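Local coordinates for protein short-chain dehydrogenase/reductase SDR (Burkholderia phymatum, PDB 5IG2) that binds NAD and, as its short-chain dehydrogenase/reductase family suggests, probably oxidises or reduces a substrate at a CH-OH group with that cofactor, at residues L41-V46 against D56-A61; D114-F119 against E212-E217; H180-A185 against V189-L194. All coordinates share one frame; numbering follows the deposited sequence.

The three contacts are spread over a Rossmann-type domain built round a parallel sheet. Contacts 1 and 3 both pack a helix on a strand of that sheet, within the beta-alpha-beta units 40-45/48-60/65-69 and 144-149/162-185/189-194, and their centres lie about 27 Å apart. Contact 2 instead ties helix 112-140 to the loop after strand 189-194, so contact 3 is nested inside the chain loop that contact 2 closes. NAD links the first two: D45 of contact 1 binds its adenosine ribose, and the side chain of W117 in contact 2 is about 5 Å from the cofactor. Contact 3 lies away from the cofactor pocket, yet shares with contact 2 a neighbouring subunit.

Contact 1: L41-V46 against D56-A61; sequences LVLADV and DTLRAA. With NAD (nicotinamide-adenine-dinucleotide), chain F.
A small, wholly apolar contact packs helix 48-60 on strand 40-45 of the central parallel sheet, L58 resting on L41 and L43. The whole interface buries only 91 Å², and no hydrogen bond crosses it. One methyl of the helix serves both strand residues: L58 CD1 lies 3.7 Å from L43 CD1 and 3.9 Å from L41 CD1. L41 and L43 stand two apart on the strand, so the alternation of a beta strand turns both toward the helix, while V42 between them points to the other side of the sheet, onto L81 and A85 of helix 75-89. The side chains of L41 and L58 meet at about a right angle, touching through their CD1 methyls. In L58 two torsions together bring CD1 to this shared meeting point: chi1 of -72° swings CG away from the carbonyl carbon, and chi2 of 173° extends the chain from there. Leucine suits such a place because its branch lies one carbon beyond CB and can bridge the gap between helix and sheet; A31 of helix 25-36 touches both L43 and L58 and extends the apolar layer. Toward the C-terminal edge of the sheet the chemistry turns polar. The D45 carboxylate takes one ribose hydroxyl on each oxygen: NAD O2B donates to D45 OD1 and NAD O3B to D45 OD2, both at 2.7 Å. Backbone N-H groups of G23 and D47 also bond to this carboxylate and should steady it. V46 follows, its CG1 lying 3.7 Å from C5A of the NAD adenine. An acidic residue near the C-terminal edge of the second strand, gripping both hydroxyls of the adenosine ribose, is the hallmark of an NAD-binding Rossmann fold.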
loop_
_atom_site.group_PDB
_atom_site.type_symbol
_atom_site.label_atom_id
_atom_site.label_comp_id
_atom_site.label_asym_id
_atom_site.label_seq_id
_atom_site.Cartn_x
_atom_site.Cartn_y
_atom_site.Cartn_z
ATOM N N LEU B 41 16.110 32.648 -35.355
ATOM C CA LEU B 41 16.557 31.375 -35.919
ATOM C C LEU B 41 15.983 31.151 -37.308
ATOM O O LEU B 41 14.769 31.282 -37.510
ATOM C CB LEU B 41 16.171 30.192 -35.025
ATOM C CG LEU B 41 16.700 30.249 -33.593
ATOM C CD1 LEU B 41 16.150 29.084 -32.791
ATOM C CD2 LEU B 41 18.234 30.259 -33.581
ATOM N N VAL B 42 16.860 30.793 -38.249
ATOM C CA VAL B 42 16.480 30.302 -39.573
ATOM C C VAL B 42 16.986 28.867 -39.664
ATOM O O VAL B 42 18.196 28.635 -39.767
ATOM C CB VAL B 42 17.053 31.176 -40.698
ATOM C CG1 VAL B 42 16.633 30.649 -42.066
ATOM C CG2 VAL B 42 16.605 32.629 -40.513
ATOM N N LEU B 43 16.075 27.899 -39.601
ATOM C CA LEU B 43 16.438 26.491 -39.482
ATOM C C LEU B 43 16.156 25.764 -40.790
ATOM O O LEU B 43 15.076 25.915 -41.368
ATOM C CB LEU B 43 15.680 25.837 -38.327
ATOM C CG LEU B 43 15.819 26.541 -36.967
ATOM C CD1 LEU B 43 15.157 25.735 -35.859
ATOM C CD2 LEU B 43 17.281 26.803 -36.634
ATOM N N ALA B 44 17.126 24.972 -41.248
ATOM C CA ALA B 44 17.067 24.335 -42.557
ATOM C C ALA B 44 17.381 22.849 -42.446
ATOM O O ALA B 44 18.279 22.445 -41.703
ATOM C CB ALA B 44 18.047 24.993 -43.536
ATOM N N ASP B 45 16.654 22.044 -43.213
ATOM C CA ASP B 45 16.842 20.601 -43.222
ATOM C C ASP B 45 16.053 20.043 -44.398
ATOM O O ASP B 45 15.108 20.671 -44.870
ATOM C CB ASP B 45 16.381 19.966 -41.898
ATOM C CG ASP B 45 17.142 18.679 -41.559
ATOM O OD1 ASP B 45 17.053 17.704 -42.343
ATOM O OD2 ASP B 45 17.814 18.638 -40.496
ATOM N N VAL B 46 16.471 18.880 -44.884
ATOM C CA VAL B 46 15.708 18.192 -45.921
ATOM C C VAL B 46 14.667 17.248 -45.319
ATOM O O VAL B 46 13.744 16.812 -46.027
ATOM C CB VAL B 46 16.677 17.450 -46.860
ATOM C CG1 VAL B 46 17.259 16.218 -46.170
ATOM C CG2 VAL B 46 15.995 17.116 -48.167
ATOM N N ASP B 56 8.455 23.961 -34.315
ATOM C CA ASP B 56 7.245 24.074 -33.509
ATOM C C ASP B 56 7.582 24.195 -32.026
ATOM O O ASP B 56 7.104 25.104 -31.336
ATOM C CB ASP B 56 6.349 22.860 -33.765
ATOM C CG ASP B 56 4.992 22.984 -33.105
ATOM O OD1 ASP B 56 4.898 22.779 -31.876
ATOM O OD2 ASP B 56 4.008 23.276 -33.821
ATOM N N THR B 57 8.435 23.295 -31.528
ATOM C CA THR B 57 8.771 23.275 -30.111
ATOM C C THR B 57 9.540 24.527 -29.696
ATOM O O THR B 57 9.250 25.120 -28.649
ATOM C CB THR B 57 9.563 22.007 -29.809
ATOM O OG1 THR B 57 8.684 20.890 -29.961
ATOM C CG2 THR B 57 10.099 22.017 -28.378
ATOM N N LEU B 58 10.508 24.955 -30.508
ATOM C CA LEU B 58 11.228 26.191 -30.211
ATOM C C LEU B 58 10.295 27.397 -30.200
ATOM O O LEU B 58 10.371 28.244 -29.302
ATOM C CB LEU B 58 12.350 26.390 -31.223
ATOM C CG LEU B 58 13.526 25.424 -31.055
ATOM C CD1 LEU B 58 14.502 25.589 -32.201
ATOM C CD2 LEU B 58 14.236 25.627 -29.708
ATOM N N ARG B 59 9.411 27.498 -31.192
ATOM C CA ARG B 59 8.479 28.616 -31.227
ATOM C C ARG B 59 7.554 28.608 -30.012
ATOM O O ARG B 59 7.284 29.659 -29.416
ATOM C CB ARG B 59 7.684 28.561 -32.525
ATOM C CG ARG B 59 6.677 29.673 -32.696
ATOM C CD ARG B 59 6.002 29.525 -34.055
ATOM N NE ARG B 59 6.958 29.751 -35.133
ATOM C CZ ARG B 59 6.960 29.096 -36.289
ATOM N NH1 ARG B 59 6.055 28.147 -36.524
ATOM N NH2 ARG B 59 7.868 29.388 -37.213
ATOM N N ALA B 60 7.063 27.426 -29.625
ATOM C CA ALA B 60 6.182 27.331 -28.462
ATOM C C ALA B 60 6.890 27.773 -27.186
ATOM O O ALA B 60 6.248 28.300 -26.273
ATOM C CB ALA B 60 5.657 25.900 -28.313
ATOM N N ALA B 61 8.206 27.572 -27.102
ATOM C CA ALA B 61 8.974 28.067 -25.969
ATOM C C ALA B 61 9.397 29.524 -26.127
ATOM O O ALA B 61 10.137 30.030 -25.277
ATOM C CB ALA B 61 10.211 27.200 -25.744
HETATM P PA NAD F . 21.870 13.967 -37.568
HETATM O O1A NAD F . 21.463 12.899 -38.506
HETATM O O2A NAD F . 21.195 13.869 -36.192
HETATM O O5B NAD F . 21.647 15.436 -38.142
HETATM C C5B NAD F . 22.077 15.784 -39.472
HETATM C C4B NAD F . 20.896 16.404 -40.166
HETATM O O4B NAD F . 21.282 16.805 -41.499
HETATM C C3B NAD F . 19.661 15.497 -40.317
HETATM O O3B NAD F . 18.501 16.098 -39.754
HETATM C C2B NAD F . 19.511 15.340 -41.839
HETATM O O2B NAD F . 18.150 15.278 -42.249
HETATM C C1B NAD F . 20.161 16.623 -42.335
HETATM N N9A NAD F . 20.605 16.575 -43.722
HETATM C C8A NAD F . 21.201 15.526 -44.372
HETATM N N7A NAD F . 21.384 15.726 -45.655
HETATM C C5A NAD F . 20.877 17.000 -45.863
HETATM C C6A NAD F . 20.761 17.796 -47.017
HETATM N N6A NAD F . 21.081 17.375 -48.244
HETATM N N1A NAD F . 20.248 19.038 -46.875
HETATM C C2A NAD F . 19.861 19.439 -45.657
HETATM N N3A NAD F . 19.896 18.767 -44.501
HETATM C C4A NAD F . 20.413 17.543 -44.676
HETATM O O3 NAD F . 23.446 13.929 -37.368
HETATM P PN NAD F . 24.457 14.927 -36.636
HETATM O O1N NAD F . 23.700 15.927 -35.841
HETATM O O2N NAD F . 25.467 14.084 -35.958
HETATM O O5D NAD F . 25.117 15.607 -37.915
HETATM C C5D NAD F . 25.534 16.990 -37.904
HETATM C C4D NAD F . 26.961 17.054 -38.387
HETATM O O4D NAD F . 27.859 16.528 -37.381
HETATM C C3D NAD F . 27.260 16.276 -39.676
HETATM O O3D NAD F . 28.069 17.071 -40.534
HETATM C C2D NAD F . 28.065 15.077 -39.171
HETATM O O2D NAD F . 28.928 14.584 -40.188
HETATM C C1D NAD F . 28.818 15.743 -38.030
HETATM N N1N NAD F . 29.469 14.809 -36.989
HETATM C C2N NAD F . 28.682 13.976 -36.284
HETATM C C3N NAD F . 29.234 13.158 -35.315
HETATM C C7N NAD F . 28.414 12.321 -34.384
HETATM O O7N NAD F . 28.954 11.379 -33.781
HETATM N N7N NAD F . 27.112 12.546 -34.327
HETATM C C4N NAD F . 30.603 13.228 -35.086
HETATM C C5N NAD F . 31.384 14.108 -35.815
HETATM C C6N NAD F . 30.797 14.893 -36.775
#

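Contact 2: D114-F119 against E212-E217; sequences DWAWVF and EALRNE
L214 lays its CD1 methyl against the backbone and CB of W117, 3.8 Å from W117 CA and 3.9 Å from W117 CB, while its other methyl, CD2, reaches A116 CB at 4.2 Å. A branched leucine can thus touch two successive helix residues; alanine offers only its CB methyl to CD2. W117 begins toward the loop, but its CG lies anti to the backbone N (chi1 177°), and the indole leads away from L214 to pack on V101, R210 and P211. Here the loop that follows strand 189-194, in the part of the SDR fold beside the cofactor, is fastened to the N-terminal part of helix 112-140. A hydrogen bond accompanies the apolar packing: N216 ND2 donates to D114 OD1 at 2.8 Å, nearly straight. D114 OD1 is approached on its syn side, 20° out of the carboxylate plane, and lies in the amide plane of N216; the two flat groups stand at 89° to each other. An amide suits N216, giving N-H to D114 while its OD1 bonds S111 OG. The D114 carboxylate can take several donors: OD1 also forms a salt bridge with R210, and OD2 accepts from S111 N.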
loop_
_atom_site.group_PDB
_atom_site.type_symbol
_atom_site.label_atom_id
_atom_site.label_comp_id
_atom_site.label_asym_id
_atom_site.label_seq_id
_atom_site.Cartn_x
_atom_site.Cartn_y
_atom_site.Cartn_z
ATOM N N ASP B 114 27.514 6.758 -53.918
ATOM C CA ASP B 114 27.917 7.012 -52.537
ATOM C C ASP B 114 28.817 8.238 -52.454
ATOM O O ASP B 114 28.644 9.099 -51.580
ATOM C CB ASP B 114 28.640 5.800 -51.944
ATOM C CG ASP B 114 27.736 4.591 -51.749
ATOM O OD1 ASP B 114 26.502 4.752 -51.609
ATOM O OD2 ASP B 114 28.284 3.464 -51.739
ATOM N N TRP B 115 29.808 8.317 -53.348
ATOM C CA TRP B 115 30.692 9.477 -53.383
ATOM C C TRP B 115 29.910 10.756 -53.663
ATOM O O TRP B 115 30.101 11.772 -52.989
ATOM C CB TRP B 115 31.777 9.285 -54.444
ATOM C CG TRP B 115 32.833 8.274 -54.110
ATOM C CD1 TRP B 115 32.833 6.949 -54.441
ATOM C CD2 TRP B 115 34.064 8.515 -53.417
ATOM N NE1 TRP B 115 33.976 6.344 -53.971
ATOM C CE2 TRP B 115 34.751 7.283 -53.344
ATOM C CE3 TRP B 115 34.649 9.647 -52.846
ATOM C CZ2 TRP B 115 35.997 7.153 -52.720
ATOM C CZ3 TRP B 115 35.886 9.515 -52.225
ATOM C CH2 TRP B 115 36.545 8.279 -52.166
ATOM N N ALA B 116 29.044 10.731 -54.680
ATOM C CA ALA B 116 28.271 11.922 -55.024
ATOM C C ALA B 116 27.377 12.366 -53.869
ATOM O O ALA B 116 27.207 13.568 -53.628
ATOM C CB ALA B 116 27.430 11.652 -56.271
ATOM N N TRP B 117 26.774 11.412 -53.161
ATOM C CA TRP B 117 25.872 11.756 -52.068
ATOM C C TRP B 117 26.630 12.427 -50.929
ATOM O O TRP B 117 26.296 13.544 -50.513
ATOM C CB TRP B 117 25.162 10.498 -51.570
ATOM C CG TRP B 117 24.249 10.727 -50.382
ATOM C CD1 TRP B 117 23.405 11.782 -50.182
ATOM C CD2 TRP B 117 24.108 9.874 -49.235
ATOM N NE1 TRP B 117 22.734 11.629 -48.985
ATOM C CE2 TRP B 117 23.151 10.469 -48.384
ATOM C CE3 TRP B 117 24.696 8.661 -48.847
ATOM C CZ2 TRP B 117 22.760 9.888 -47.167
ATOM C CZ3 TRP B 117 24.316 8.087 -47.629
ATOM C CH2 TRP B 117 23.354 8.703 -46.804
ATOM N N VAL B 118 27.667 11.755 -50.419
ATOM C CA VAL B 118 28.389 12.264 -49.254
ATOM C C VAL B 118 29.073 13.579 -49.583
ATOM O O VAL B 118 29.037 14.528 -48.791
ATOM C CB VAL B 118 29.403 11.220 -48.748
ATOM C CG1 VAL B 118 30.165 11.755 -47.529
ATOM C CG2 VAL B 118 28.699 9.913 -48.421
ATOM N N PHE B 119 29.708 13.665 -50.749
ATOM C CA PHE B 119 30.408 14.903 -51.059
ATOM C C PHE B 119 29.433 16.026 -51.380
ATOM O O PHE B 119 29.722 17.196 -51.095
ATOM C CB PHE B 119 31.411 14.676 -52.192
ATOM C CG PHE B 119 32.779 14.290 -51.688
ATOM C CD1 PHE B 119 33.011 13.018 -51.191
ATOM C CD2 PHE B 119 33.812 15.216 -51.655
ATOM C CE1 PHE B 119 34.262 12.659 -50.692
ATOM C CE2 PHE B 119 35.064 14.871 -51.166
ATOM C CZ PHE B 119 35.292 13.588 -50.685
ATOM N N GLU B 212 16.490 9.696 -53.776
ATOM C CA GLU B 212 16.170 8.494 -54.541
ATOM C C GLU B 212 17.106 8.332 -55.730
ATOM O O GLU B 212 17.495 7.210 -56.078
ATOM C CB GLU B 212 14.710 8.536 -54.995
ATOM C CG GLU B 212 14.288 7.399 -55.934
ATOM C CD GLU B 212 14.065 6.060 -55.226
ATOM O OE1 GLU B 212 13.911 5.032 -55.932
ATOM O OE2 GLU B 212 14.037 6.031 -53.973
ATOM N N ALA B 213 17.505 9.443 -56.351
ATOM C CA ALA B 213 18.356 9.355 -57.530
ATOM C C ALA B 213 19.738 8.791 -57.219
ATOM O O ALA B 213 20.410 8.300 -58.127
ATOM C CB ALA B 213 18.483 10.730 -58.182
ATOM N N LEU B 214 20.177 8.837 -55.964
ATOM C CA LEU B 214 21.485 8.317 -55.598
ATOM C C LEU B 214 21.409 6.980 -54.869
ATOM O O LEU B 214 22.404 6.556 -54.273
ATOM C CB LEU B 214 22.231 9.347 -54.752
ATOM C CG LEU B 214 22.520 10.638 -55.523
ATOM C CD1 LEU B 214 23.087 11.744 -54.622
ATOM C CD2 LEU B 214 23.457 10.336 -56.678
ATOM N N ARG B 215 20.264 6.301 -54.906
ATOM C CA ARG B 215 20.165 4.996 -54.274
ATOM C C ARG B 215 21.041 3.970 -54.988
ATOM O O ARG B 215 21.376 4.102 -56.172
ATOM C CB ARG B 215 18.726 4.502 -54.265
ATOM C CG ARG B 215 17.807 5.357 -53.444
ATOM C CD ARG B 215 16.768 4.516 -52.735
ATOM N NE ARG B 215 15.600 5.314 -52.378
ATOM C CZ ARG B 215 15.554 6.174 -51.364
ATOM N NH1 ARG B 215 14.437 6.851 -51.131
ATOM N NH2 ARG B 215 16.619 6.359 -50.588
ATOM N N ASN B 216 21.412 2.933 -54.240
ATOM C CA ASN B 216 22.207 1.823 -54.753
ATOM C C ASN B 216 21.284 0.657 -55.073
ATOM O O ASN B 216 20.534 0.200 -54.203
ATOM C CB ASN B 216 23.261 1.395 -53.734
ATOM C CG ASN B 216 24.293 2.472 -53.480
ATOM O OD1 ASN B 216 24.812 3.073 -54.423
ATOM N ND2 ASN B 216 24.590 2.732 -52.204
ATOM N N GLU B 217 21.334 0.178 -56.315
ATOM C CA GLU B 217 20.579 -1.024 -56.645
ATOM C C GLU B 217 21.175 -2.250 -55.963
ATOM O O GLU B 217 20.436 -3.159 -55.569
ATOM C CB GLU B 217 20.525 -1.219 -58.164
#

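Contact 3: H180-A185 against V189-L194; sequences HDLRNA and VGCSLL
L182 projects from helix 162-185 toward strand 189-194 and supplies the whole helix side of the contact. Its CD1 lies over the main chain from V189 O to G190, 3.9 Å from G190 C, and reaches C191 CB at 4.1 Å. CD2 meets the valine side chain, 4.2 Å from V189 CG1, the two side chains inclined to each other. Nearer the helix, L182 CB rests 3.7 Å from V189 O. An extended chi2 of 168° carries CD1 outward from CB, far enough to span the gap to the strand. The compact C191 directs its CB toward the helix, and its side chain also touches L178 and Y179. Helix and strand segments run nearly antiparallel, at 168°, with their axes 8.1 Å apart: the helix of a beta-alpha-beta crossover returning through a short turn into the next parallel strand. W108 of a neighbouring subunit also packs on L182, while D181 beside it bonds to backbone N atoms of S160 and L107 in that subunit. No hydrogen bond joins the two segments themselves; their contact consists of van der Waals packing, and its cohesion probably comes largely from burying apolar surface.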
loop_
_atom_site.group_PDB
_atom_site.type_symbol
_atom_site.label_atom_id
_atom_site.label_comp_id
_atom_site.label_asym_id
_atom_site.label_seq_id
_atom_site.Cartn_x
_atom_site.Cartn_y
_atom_site.Cartn_z
ATOM N N HIS B 180 42.106 32.205 -43.208
ATOM C CA HIS B 180 43.117 33.127 -43.719
ATOM C C HIS B 180 42.531 34.098 -44.735
ATOM O O HIS B 180 42.932 35.268 -44.786
ATOM C CB HIS B 180 44.268 32.346 -44.342
ATOM C CG HIS B 180 45.047 31.535 -43.356
ATOM N ND1 HIS B 180 45.675 32.098 -42.264
ATOM C CD2 HIS B 180 45.309 30.208 -43.303
ATOM C CE1 HIS B 180 46.292 31.151 -41.580
ATOM N NE2 HIS B 180 46.085 29.995 -42.188
ATOM N N ASP B 181 41.607 33.625 -45.575
ATOM C CA ASP B 181 41.031 34.497 -46.596
ATOM C C ASP B 181 40.240 35.629 -45.960
ATOM O O ASP B 181 40.303 36.778 -46.418
ATOM C CB ASP B 181 40.126 33.701 -47.536
ATOM C CG ASP B 181 40.886 32.729 -48.413
ATOM O OD1 ASP B 181 42.140 32.732 -48.404
ATOM O OD2 ASP B 181 40.208 31.976 -49.144
ATOM N N LEU B 182 39.468 35.320 -44.916
ATOM C CA LEU B 182 38.676 36.358 -44.267
ATOM C C LEU B 182 39.582 37.394 -43.617
ATOM O O LEU B 182 39.279 38.593 -43.627
ATOM C CB LEU B 182 37.719 35.730 -43.250
ATOM C CG LEU B 182 36.521 34.943 -43.812
ATOM C CD1 LEU B 182 35.821 34.129 -42.717
ATOM C CD2 LEU B 182 35.511 35.871 -44.500
ATOM N N ARG B 183 40.722 36.961 -43.080
ATOM C CA ARG B 183 41.652 37.932 -42.515
ATOM C C ARG B 183 42.315 38.767 -43.605
ATOM O O ARG B 183 42.552 39.968 -43.412
ATOM C CB ARG B 183 42.690 37.218 -41.653
ATOM C CG ARG B 183 42.126 36.801 -40.305
ATOM C CD ARG B 183 42.967 35.748 -39.645
ATOM N NE ARG B 183 44.248 36.268 -39.188
ATOM C CZ ARG B 183 44.416 36.926 -38.047
ATOM N NH1 ARG B 183 43.372 37.154 -37.255
ATOM N NH2 ARG B 183 45.623 37.360 -37.703
ATOM N N ASN B 184 42.609 38.158 -44.761
ATOM C CA ASN B 184 43.240 38.905 -45.846
ATOM C C ASN B 184 42.270 39.901 -46.472
ATOM O O ASN B 184 42.657 41.028 -46.797
ATOM C CB ASN B 184 43.785 37.945 -46.905
ATOM C CG ASN B 184 45.074 37.281 -46.477
ATOM O OD1 ASN B 184 45.741 37.746 -45.549
ATOM N ND2 ASN B 184 45.440 36.187 -47.151
ATOM N N ALA B 185 41.010 39.504 -46.661
ATOM C CA ALA B 185 40.013 40.451 -47.155
ATOM C C ALA B 185 39.739 41.557 -46.139
ATOM O O ALA B 185 39.374 42.674 -46.526
ATOM C CB ALA B 185 38.714 39.720 -47.501
ATOM N N VAL B 189 34.049 39.491 -40.183
ATOM C CA VAL B 189 33.522 38.143 -40.351
ATOM C C VAL B 189 34.637 37.154 -40.042
ATOM O O VAL B 189 35.757 37.287 -40.551
ATOM C CB VAL B 189 32.968 37.937 -41.774
ATOM C CG1 VAL B 189 32.315 36.585 -41.902
ATOM C CG2 VAL B 189 31.971 39.038 -42.133
ATOM N N GLY B 190 34.338 36.168 -39.199
ATOM C CA GLY B 190 35.308 35.152 -38.826
ATOM C C GLY B 190 34.758 33.756 -39.027
ATOM O O GLY B 190 33.655 33.604 -39.559
ATOM N N CYS B 191 35.498 32.724 -38.622
ATOM C CA CYS B 191 34.976 31.378 -38.803
ATOM C C CYS B 191 35.604 30.422 -37.793
ATOM O O CYS B 191 36.643 30.714 -37.193
ATOM C CB CYS B 191 35.196 30.898 -40.241
ATOM S SG CYS B 191 36.920 30.659 -40.712
ATOM N N SER B 192 34.941 29.281 -37.598
ATOM C CA SER B 192 35.410 28.242 -36.692
ATOM C C SER B 192 35.165 26.873 -37.315
ATOM O O SER B 192 34.319 26.701 -38.196
ATOM C CB SER B 192 34.719 28.292 -35.322
ATOM O OG SER B 192 34.943 29.529 -34.654
ATOM N N LEU B 193 35.897 25.888 -36.806
ATOM C CA LEU B 193 35.897 24.536 -37.342
ATOM C C LEU B 193 35.573 23.580 -36.201
ATOM O O LEU B 193 36.370 23.436 -35.269
ATOM C CB LEU B 193 37.256 24.214 -37.971
ATOM C CG LEU B 193 37.495 22.788 -38.496
ATOM C CD1 LEU B 193 36.521 22.448 -39.629
ATOM C CD2 LEU B 193 38.953 22.605 -38.926
ATOM N N LEU B 194 34.425 22.905 -36.289
ATOM C CA LEU B 194 33.948 22.012 -35.233
ATOM C C LEU B 194 34.295 20.561 -35.570
ATOM O O LEU B 194 33.866 20.043 -36.609
ATOM C CB LEU B 194 32.442 22.180 -35.045
ATOM C CG LEU B 194 31.751 21.246 -34.056
ATOM C CD1 LEU B 194 32.303 21.460 -32.653
ATOM C CD2 LEU B 194 30.254 21.489 -34.082
#